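Local coordinates for protein Phosphoglucosamine/phosphogalactosamine mutase (PDB 2F7L) that interconverts the 6- and 1-phosphates of glucosamine and of galactosamine, a magnesium-dependent step toward UDP-N-acetylglucosamine and UDP-N-acetylgalactosamine, at residues G12-N15 and K16-P20; V377-K380 and P381-V385; A403-I406 and D407-I411. One frame throughout, in Å; residues are numbered along the deposited sequence.

Contact 1 (G12-N15 and K16-P20); sequences GIVN and KELTP
Ile13 O collects three backbone N-H groups, those of Lys16, Glu17 and Leu18, in the tight turn that leads from strand 10-13 into helix 20-34 of the first alpha/beta/alpha domain. Glu17 N lies in the plane of the carbonyl, whereas the other two donors stand well above it; the shortest of the three bonds is Leu18 N to Ile13 O, at 3.1 Å. Asn15 N closes the far end of the turn on Leu18 O (2.8 Å), and a single beta bridge pairs Val14 with Leu18. Leu18 is buried and, with Val14 beside it, packs on Leu53 of helix 50-63; their own branches meet loosely, CG2 of Val14 standing 4.4 Å from CD2 of Leu18. On the solvent side, Lys16 bends back to run alongside Ile13, and Asn15 OD1 rests against Pro20 CD at 3.6 Å. Just before Pro20, Thr19 N-caps the helix, its OG1 bonding to Leu22 N and to Glu21 OE1. Glu17 reaches back to the strand: with CG anti to its carbonyl carbon (chi1 -47°) and the rest extended, its OE1 takes the N-H of Ile13 at 2.9 Å, almost straight at 174°, from above the carboxylate plane.

Contact 2 (V377-K380 and P381-V385); sequences VDLK and PGLMV
Leu379 and Leu383 meet where the chain leaves strand 371-378 and turns toward helix 385-396, at the surface of the C-terminal domain. CD2 of Leu379 lies 4.0 Å from CB of Leu383, while its other methyl, CD1, reaches CB of Val385 at 4.4 Å, touching the first turn of the helix. Leu379 also packs on Ile429 of the adjacent strand 428-435 and on Lys422 of the strand beyond it. Gly382, in the loop between the two leucines, has a positive phi, which favours glycine.

Lys380 forms the outer part of the contact and can be followed atom by atom. Its CB is 4.1 Å from CD2 of Leu383, the one apolar touch it makes there. From CB the chain leaves with CG anti to the backbone N (chi1 162°) and bends at once at chi2 (65°), which carries it across Pro381 at roughly a right angle. CG comes within 3.3 Å of Pro381 O. CD of Lys380 is 3.2 Å from CD of Pro381, and CE follows at 3.5 Å from Pro381 O. A second bend, at chi4, turns NZ onto that same oxygen; the modelled 2.5 Å between Lys380 NZ and Pro381 O is too short to trust at this resolution, so the length is doubtful.

The chemistry divides the loop: the methyls of Leu379 rest on CB of Leu383 and of Val385, joining strand to helix on one part, while the lysine's aliphatic stem lies across the proline and its ammonium probably finds a carbonyl partner at the exposed corner.

Contact 3 (A403-I406 and D407-I411); sequences AITI and DGVKI
Ile404 and Lys410 form an antiparallel hydrogen-bonded pair, the last before the chain turns, and the two segments run almost exactly opposite, 170° apart end to end. Ile404 N gives to Lys410 O and Lys410 N to Ile404 O, each at 2.9 Å. One step outward, Ala403 and Ile411 make the non-hydrogen-bonded pair, where Ala403 CA brings a CA-H...O contact to Lys410 O. The reversal runs through Thr405 to Gly408, and Gly408 takes backbone angles that call for glycine.

The side chains divide between two faces. On one, Ile404 and Lys410 lie side by side and point the same way, Ile404 CD1 reaching Lys410 CD at 4.1 Å. The lysine stem is extended until its bend at chi4 (69°), and its NZ goes on to the carbonyls of Val285 and Ser287, with a cation-pi contact to Trp304. On the other face Ala403 CB stands 4.5 Å from Ile411 CG1. Here too, beside the turn, CG2 of Thr405 meets CG2 of Val409 at 3.8 Å, the two side chains again pointing the same way; helix 385-396 covers this face with Leu393, Tyr389 and Tyr396. Asp407, at the turn, carries its carboxylate away from 403-406, with OD1 in a salt bridge to Arg421 and OD2 accepting from Val307 N.

This is a beta hairpin at the margin of the antiparallel sheet of the C-terminal domain, of the TBP-like clan; the face carrying Ile404 and Lys410 docks that domain against the third alpha/beta/alpha domain.

How the contacts relate
From the N terminus the chain meets the three contacts in series; each closes its own short loop, and none encloses or crosses another. Contact 1 joins an outermost strand of the first domain's sheet, 10-13, to the helix that follows. Contacts 2 and 3 come more than 350 residues later, both in the C-terminal domain: contact 2 leads from one outermost strand, 371-378, into helix 385-396. Contact 3 joins the other outermost strand, 402-404, to strand 409-413. They therefore serve opposite margins of one antiparallel sheet, with centres about 18 Å apart and nearest atoms about 7 Å apart. Contact 1 stands well away, its centre about 31 Å from that of contact 2 and about 36 Å from that of contact 3.

Contact 1 (G12-N15 and K16-P20)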
ATOM      1  N   GLY A  12       7.853 -15.153   2.034  1.00 36.71           N
ATOM      2  CA  GLY A  12       7.524 -16.560   1.988  1.00 35.32           C
ATOM      3  C   GLY A  12       7.063 -16.994   3.354  1.00 34.40           C
ATOM      4  O   GLY A  12       7.085 -16.198   4.289  1.00 34.21           O
ATOM      5  N   ILE A  13       6.636 -18.243   3.471  1.00 33.09           N
ATOM      6  CA  ILE A  13       6.184 -18.746   4.748  1.00 32.51           C
ATOM      7  C   ILE A  13       7.391 -18.780   5.659  1.00 32.67           C
ATOM      8  O   ILE A  13       8.434 -19.348   5.324  1.00 33.39           O
ATOM      9  CB  ILE A  13       5.567 -20.135   4.596  1.00 32.52           C
ATOM     10  CG1 ILE A  13       4.249 -19.998   3.832  1.00 32.26           C
ATOM     11  CG2 ILE A  13       5.318 -20.771   5.958  1.00 30.77           C
ATOM     12  CD1 ILE A  13       3.751 -21.295   3.315  1.00 33.04           C
ATOM     13  N   VAL A  14       7.249 -18.155   6.814  1.00 32.20           N
ATOM     14  CA  VAL A  14       8.348 -18.070   7.747  1.00 31.74           C
ATOM     15  C   VAL A  14       8.801 -19.426   8.273  1.00 32.28           C
ATOM     16  O   VAL A  14       7.993 -20.284   8.616  1.00 32.15           O
ATOM     17  CB  VAL A  14       7.996 -17.115   8.916  1.00 30.78           C
ATOM     18  CG1 VAL A  14       7.381 -17.893  10.071  1.00 29.49           C
ATOM     19  CG2 VAL A  14       9.241 -16.335   9.329  1.00 28.85           C
ATOM     20  N   ASN A  15      10.122 -19.581   8.316  1.00 32.75           N
ATOM     21  CA  ASN A  15      10.816 -20.777   8.760  1.00 32.85           C
ATOM     22  C   ASN A  15      10.611 -21.980   7.862  1.00 33.94           C
ATOM     23  O   ASN A  15      10.755 -23.117   8.298  1.00 35.34           O
ATOM     24  CB  ASN A  15      10.451 -21.122  10.200  1.00 32.38           C
ATOM     25  CG  ASN A  15      11.680 -21.271  11.081  1.00 32.13           C
ATOM     26  OD1 ASN A  15      12.781 -20.891  10.677  1.00 32.41           O
ATOM     27  ND2 ASN A  15      11.499 -21.804  12.284  1.00 30.28           N
ATOM     28  N   LYS A  16      10.278 -21.730   6.604  1.00 34.15           N
ATOM     29  CA  LYS A  16      10.118 -22.806   5.639  1.00 34.89           C
ATOM     30  C   LYS A  16      10.738 -22.381   4.325  1.00 34.89           C
ATOM     31  O   LYS A  16      11.777 -22.896   3.937  1.00 35.74           O
ATOM     32  CB  LYS A  16       8.653 -23.182   5.451  1.00 35.16           C
ATOM     33  CG  LYS A  16       8.249 -24.262   6.411  1.00 37.46           C
ATOM     34  CD  LYS A  16       7.466 -25.360   5.740  1.00 38.65           C
ATOM     35  CE  LYS A  16       6.019 -24.968   5.633  1.00 41.66           C
ATOM     36  NZ  LYS A  16       5.890 -23.668   4.907  1.00 44.42           N
ATOM     37  N   GLU A  17      10.119 -21.426   3.653  1.00 34.17           N
ATOM     38  CA  GLU A  17      10.659 -20.933   2.411  1.00 33.27           C
ATOM     39  C   GLU A  17      11.527 -19.761   2.839  1.00 32.27           C
ATOM     40  O   GLU A  17      12.691 -19.664   2.449  1.00 32.69           O
ATOM     41  CB  GLU A  17       9.508 -20.506   1.507  1.00 35.85           C
ATOM     42  CG  GLU A  17       8.415 -21.585   1.474  1.00 39.70           C
ATOM     43  CD  GLU A  17       7.047 -21.098   0.984  1.00 41.88           C
ATOM     44  OE1 GLU A  17       6.736 -19.878   1.053  1.00 41.24           O
ATOM     45  OE2 GLU A  17       6.268 -21.974   0.548  1.00 43.73           O
ATOM     46  N   LEU A  18      10.969 -18.871   3.660  1.00 30.31           N
ATOM     47  CA  LEU A  18      11.736 -17.731   4.155  1.00 28.15           C
ATOM     48  C   LEU A  18      12.413 -18.294   5.397  1.00 27.43           C
ATOM     49  O   LEU A  18      11.852 -18.287   6.481  1.00 27.57           O
ATOM     50  CB  LEU A  18      10.814 -16.557   4.549  1.00 26.90           C
ATOM     51  CG  LEU A  18      11.522 -15.217   4.806  1.00 25.42           C
ATOM     52  CD1 LEU A  18      11.720 -14.522   3.481  1.00 24.65           C
ATOM     53  CD2 LEU A  18      10.722 -14.327   5.728  1.00 24.29           C
ATOM     54  N   THR A  19      13.614 -18.811   5.229  1.00 26.51           N
ATOM     55  CA  THR A  19      14.345 -19.398   6.338  1.00 25.11           C
ATOM     56  C   THR A  19      15.371 -18.412   6.890  1.00 25.23           C
ATOM     57  O   THR A  19      15.678 -17.391   6.275  1.00 25.16           O
ATOM     58  CB  THR A  19      15.084 -20.637   5.863  1.00 24.66           C
ATOM     59  OG1 THR A  19      16.251 -20.241   5.128  1.00 25.35           O
ATOM     60  CG2 THR A  19      14.194 -21.446   4.950  1.00 22.75           C
ATOM     61  N   PRO A  20      15.928 -18.708   8.060  1.00 25.39           N
ATOM     62  CA  PRO A  20      16.918 -17.782   8.607  1.00 25.57           C
ATOM     63  C   PRO A  20      18.119 -17.727   7.673  1.00 25.63           C
ATOM     64  O   PRO A  20      18.701 -16.664   7.491  1.00 25.15           O
ATOM     65  CB  PRO A  20      17.288 -18.408   9.949  1.00 25.01           C
ATOM     66  CG  PRO A  20      16.153 -19.280  10.263  1.00 25.71           C
ATOM     67  CD  PRO A  20      15.718 -19.847   8.961  1.00 25.80           C
TER

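Contact 2 (V377-K380 and P381-V385)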
ATOM      1  N   VAL A 377      -9.680 -16.408 -14.878  1.00 41.40           N
ATOM      2  CA  VAL A 377      -9.814 -17.477 -15.867  1.00 41.33           C
ATOM      3  C   VAL A 377      -8.422 -17.968 -16.231  1.00 41.33           C
ATOM      4  O   VAL A 377      -7.510 -17.179 -16.481  1.00 40.81           O
ATOM      5  CB  VAL A 377     -10.626 -17.034 -17.131  1.00 40.86           C
ATOM      6  CG1 VAL A 377     -10.728 -15.531 -17.172  1.00 41.46           C
ATOM      7  CG2 VAL A 377      -9.996 -17.597 -18.411  1.00 39.18           C
ATOM      8  N   ASP A 378      -8.267 -19.285 -16.207  1.00 42.62           N
ATOM      9  CA  ASP A 378      -6.989 -19.918 -16.487  1.00 43.84           C
ATOM     10  C   ASP A 378      -6.514 -19.621 -17.872  1.00 44.52           C
ATOM     11  O   ASP A 378      -7.311 -19.425 -18.789  1.00 44.06           O
ATOM     12  CB  ASP A 378      -7.065 -21.432 -16.337  1.00 44.89           C
ATOM     13  CG  ASP A 378      -7.321 -21.880 -14.912  1.00 46.51           C
ATOM     14  OD1 ASP A 378      -7.116 -23.084 -14.644  1.00 49.05           O
ATOM     15  OD2 ASP A 378      -7.736 -21.061 -14.063  1.00 47.06           O
ATOM     16  N   LEU A 379      -5.197 -19.587 -18.020  1.00 45.77           N
ATOM     17  CA  LEU A 379      -4.612 -19.328 -19.311  1.00 47.27           C
ATOM     18  C   LEU A 379      -4.382 -20.693 -19.921  1.00 48.79           C
ATOM     19  O   LEU A 379      -3.562 -21.461 -19.440  1.00 48.58           O
ATOM     20  CB  LEU A 379      -3.287 -18.580 -19.163  1.00 46.24           C
ATOM     21  CG  LEU A 379      -2.971 -17.610 -20.306  1.00 45.95           C
ATOM     22  CD1 LEU A 379      -1.616 -16.982 -20.090  1.00 46.29           C
ATOM     23  CD2 LEU A 379      -3.009 -18.323 -21.629  1.00 46.29           C
ATOM     24  N   LYS A 380      -5.137 -21.002 -20.966  1.00 51.76           N
ATOM     25  CA  LYS A 380      -5.005 -22.279 -21.653  1.00 54.49           C
ATOM     26  C   LYS A 380      -3.617 -22.354 -22.301  1.00 55.59           C
ATOM     27  O   LYS A 380      -3.102 -21.344 -22.785  1.00 55.21           O
ATOM     28  CB  LYS A 380      -6.107 -22.397 -22.714  1.00 55.98           C
ATOM     29  CG  LYS A 380      -5.851 -23.449 -23.799  1.00 59.20           C
ATOM     30  CD  LYS A 380      -5.825 -24.884 -23.237  1.00 61.36           C
ATOM     31  CE  LYS A 380      -5.425 -25.941 -24.282  1.00 62.18           C
ATOM     32  NZ  LYS A 380      -3.983 -25.841 -24.684  1.00 62.52           N
ATOM     33  N   PRO A 381      -2.975 -23.541 -22.279  1.00 57.06           N
ATOM     34  CA  PRO A 381      -1.648 -23.646 -22.899  1.00 58.20           C
ATOM     35  C   PRO A 381      -1.766 -23.438 -24.403  1.00 59.31           C
ATOM     36  O   PRO A 381      -2.823 -23.683 -24.991  1.00 59.19           O
ATOM     37  CB  PRO A 381      -1.211 -25.063 -22.542  1.00 57.73           C
ATOM     38  CG  PRO A 381      -1.816 -25.257 -21.193  1.00 57.83           C
ATOM     39  CD  PRO A 381      -3.220 -24.701 -21.404  1.00 57.70           C
ATOM     40  N   GLY A 382      -0.692 -22.977 -25.029  1.00 60.36           N
ATOM     41  CA  GLY A 382      -0.752 -22.759 -26.459  1.00 61.74           C
ATOM     42  C   GLY A 382      -1.674 -21.607 -26.797  1.00 62.64           C
ATOM     43  O   GLY A 382      -2.331 -21.590 -27.849  1.00 62.92           O
ATOM     44  N   LEU A 383      -1.723 -20.651 -25.879  1.00 63.34           N
ATOM     45  CA  LEU A 383      -2.519 -19.445 -26.028  1.00 64.42           C
ATOM     46  C   LEU A 383      -1.667 -18.379 -25.367  1.00 65.47           C
ATOM     47  O   LEU A 383      -1.317 -18.507 -24.192  1.00 65.53           O
ATOM     48  CB  LEU A 383      -3.859 -19.592 -25.305  1.00 64.33           C
ATOM     49  CG  LEU A 383      -4.892 -18.468 -25.449  1.00 64.87           C
ATOM     50  CD1 LEU A 383      -4.987 -17.995 -26.893  1.00 64.63           C
ATOM     51  CD2 LEU A 383      -6.250 -18.979 -24.966  1.00 65.03           C
ATOM     52  N   MET A 384      -1.292 -17.348 -26.119  1.00 66.63           N
ATOM     53  CA  MET A 384      -0.465 -16.295 -25.542  1.00 67.18           C
ATOM     54  C   MET A 384      -1.307 -15.101 -25.127  1.00 66.84           C
ATOM     55  O   MET A 384      -2.176 -14.628 -25.873  1.00 66.82           O
ATOM     56  CB  MET A 384       0.630 -15.852 -26.518  1.00 68.76           C
ATOM     57  CG  MET A 384       2.027 -15.728 -25.866  1.00 70.89           C
ATOM     58  SD  MET A 384       2.106 -14.689 -24.330  1.00 72.83           S
ATOM     59  CE  MET A 384       2.039 -15.978 -22.998  1.00 70.77           C
ATOM     60  N   VAL A 385      -1.047 -14.632 -23.914  1.00 66.09           N
ATOM     61  CA  VAL A 385      -1.757 -13.499 -23.362  1.00 65.55           C
ATOM     62  C   VAL A 385      -1.735 -12.325 -24.343  1.00 65.36           C
ATOM     63  O   VAL A 385      -2.700 -11.562 -24.439  1.00 64.71           O
ATOM     64  CB  VAL A 385      -1.124 -13.092 -22.029  1.00 65.33           C
ATOM     65  CG1 VAL A 385       0.360 -12.921 -22.209  1.00 65.68           C
ATOM     66  CG2 VAL A 385      -1.741 -11.810 -21.523  1.00 65.78           C
TER

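Contact 3 (A403-I406 and D407-I411)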
ATOM      1  N   ALA A 403      -8.328   3.450 -24.803  1.00 44.79           N
ATOM      2  CA  ALA A 403      -7.597   2.313 -24.301  1.00 43.43           C
ATOM      3  C   ALA A 403      -6.267   2.633 -23.634  1.00 42.44           C
ATOM      4  O   ALA A 403      -5.545   3.557 -24.040  1.00 41.48           O
ATOM      5  CB  ALA A 403      -7.383   1.318 -25.422  1.00 43.70           C
ATOM      6  N   ILE A 404      -5.953   1.839 -22.608  1.00 40.41           N
ATOM      7  CA  ILE A 404      -4.714   1.984 -21.865  1.00 38.84           C
ATOM      8  C   ILE A 404      -4.064   0.626 -21.744  1.00 38.08           C
ATOM      9  O   ILE A 404      -4.563  -0.254 -21.051  1.00 38.79           O
ATOM     10  CB  ILE A 404      -4.978   2.572 -20.476  1.00 37.33           C
ATOM     11  CG1 ILE A 404      -5.760   3.875 -20.643  1.00 37.13           C
ATOM     12  CG2 ILE A 404      -3.666   2.820 -19.759  1.00 35.22           C
ATOM     13  CD1 ILE A 404      -6.175   4.535 -19.361  1.00 38.92           C
ATOM     14  N   THR A 405      -2.949   0.448 -22.430  1.00 37.00           N
ATOM     15  CA  THR A 405      -2.274  -0.834 -22.388  1.00 36.08           C
ATOM     16  C   THR A 405      -0.939  -0.798 -21.660  1.00 36.92           C
ATOM     17  O   THR A 405      -0.057  -1.621 -21.932  1.00 37.40           O
ATOM     18  CB  THR A 405      -2.049  -1.392 -23.803  1.00 34.31           C
ATOM     19  OG1 THR A 405      -1.181  -0.519 -24.519  1.00 33.35           O
ATOM     20  CG2 THR A 405      -3.358  -1.512 -24.542  1.00 31.87           C
ATOM     21  N   ILE A 406      -0.787   0.136 -20.725  1.00 37.14           N
ATOM     22  CA  ILE A 406       0.459   0.228 -19.968  1.00 37.65           C
ATOM     23  C   ILE A 406       0.654  -1.016 -19.073  1.00 38.47           C
ATOM     24  O   ILE A 406       1.749  -1.275 -18.581  1.00 39.73           O
ATOM     25  CB  ILE A 406       0.482   1.503 -19.079  1.00 36.96           C
ATOM     26  CG1 ILE A 406       1.829   1.629 -18.366  1.00 36.35           C
ATOM     27  CG2 ILE A 406      -0.622   1.444 -18.040  1.00 36.79           C
ATOM     28  CD1 ILE A 406       2.968   2.128 -19.234  1.00 35.09           C
ATOM     29  N   ASP A 407      -0.413  -1.783 -18.863  1.00 38.61           N
ATOM     30  CA  ASP A 407      -0.361  -2.982 -18.027  1.00 38.06           C
ATOM     31  C   ASP A 407      -1.649  -3.780 -18.243  1.00 37.79           C
ATOM     32  O   ASP A 407      -2.664  -3.540 -17.592  1.00 37.37           O
ATOM     33  CB  ASP A 407      -0.219  -2.583 -16.556  1.00 37.54           C
ATOM     34  CG  ASP A 407      -0.158  -3.775 -15.634  1.00 37.08           C
ATOM     35  OD1 ASP A 407       0.085  -4.900 -16.114  1.00 37.15           O
ATOM     36  OD2 ASP A 407      -0.335  -3.591 -14.418  1.00 37.82           O
ATOM     37  N   GLY A 408      -1.590  -4.742 -19.151  1.00 37.13           N
ATOM     38  CA  GLY A 408      -2.776  -5.504 -19.465  1.00 37.02           C
ATOM     39  C   GLY A 408      -3.540  -4.637 -20.454  1.00 36.97           C
ATOM     40  O   GLY A 408      -2.938  -4.012 -21.332  1.00 36.33           O
ATOM     41  N   VAL A 409      -4.862  -4.586 -20.316  1.00 36.68           N
ATOM     42  CA  VAL A 409      -5.671  -3.764 -21.195  1.00 36.01           C
ATOM     43  C   VAL A 409      -6.853  -3.199 -20.458  1.00 35.55           C
ATOM     44  O   VAL A 409      -7.728  -3.920 -20.013  1.00 35.23           O
ATOM     45  CB  VAL A 409      -6.174  -4.551 -22.414  1.00 37.04           C
ATOM     46  CG1 VAL A 409      -7.330  -3.797 -23.093  1.00 36.41           C
ATOM     47  CG2 VAL A 409      -5.019  -4.756 -23.404  1.00 36.53           C
ATOM     48  N   LYS A 410      -6.857  -1.885 -20.322  1.00 36.23           N
ATOM     49  CA  LYS A 410      -7.943  -1.201 -19.644  1.00 36.70           C
ATOM     50  C   LYS A 410      -8.709  -0.420 -20.676  1.00 37.33           C
ATOM     51  O   LYS A 410      -8.119   0.291 -21.496  1.00 37.83           O
ATOM     52  CB  LYS A 410      -7.428  -0.214 -18.596  1.00 35.93           C
ATOM     53  CG  LYS A 410      -8.548   0.403 -17.781  1.00 35.53           C
ATOM     54  CD  LYS A 410      -8.122   1.700 -17.146  1.00 36.12           C
ATOM     55  CE  LYS A 410      -9.213   2.268 -16.250  1.00 36.04           C
ATOM     56  NZ  LYS A 410      -9.438   1.442 -15.025  1.00 36.87           N
ATOM     57  N   ILE A 411     -10.023  -0.563 -20.646  1.00 37.45           N
ATOM     58  CA  ILE A 411     -10.841   0.176 -21.566  1.00 37.57           C
ATOM     59  C   ILE A 411     -11.825   1.019 -20.811  1.00 38.18           C
ATOM     60  O   ILE A 411     -12.505   0.548 -19.909  1.00 38.33           O
ATOM     61  CB  ILE A 411     -11.552  -0.746 -22.533  1.00 36.98           C
ATOM     62  CG1 ILE A 411     -10.519  -1.242 -23.540  1.00 35.87           C
ATOM     63  CG2 ILE A 411     -12.714  -0.021 -23.210  1.00 36.67           C
ATOM     64  CD1 ILE A 411     -11.074  -1.531 -24.859  1.00 36.48           C
TER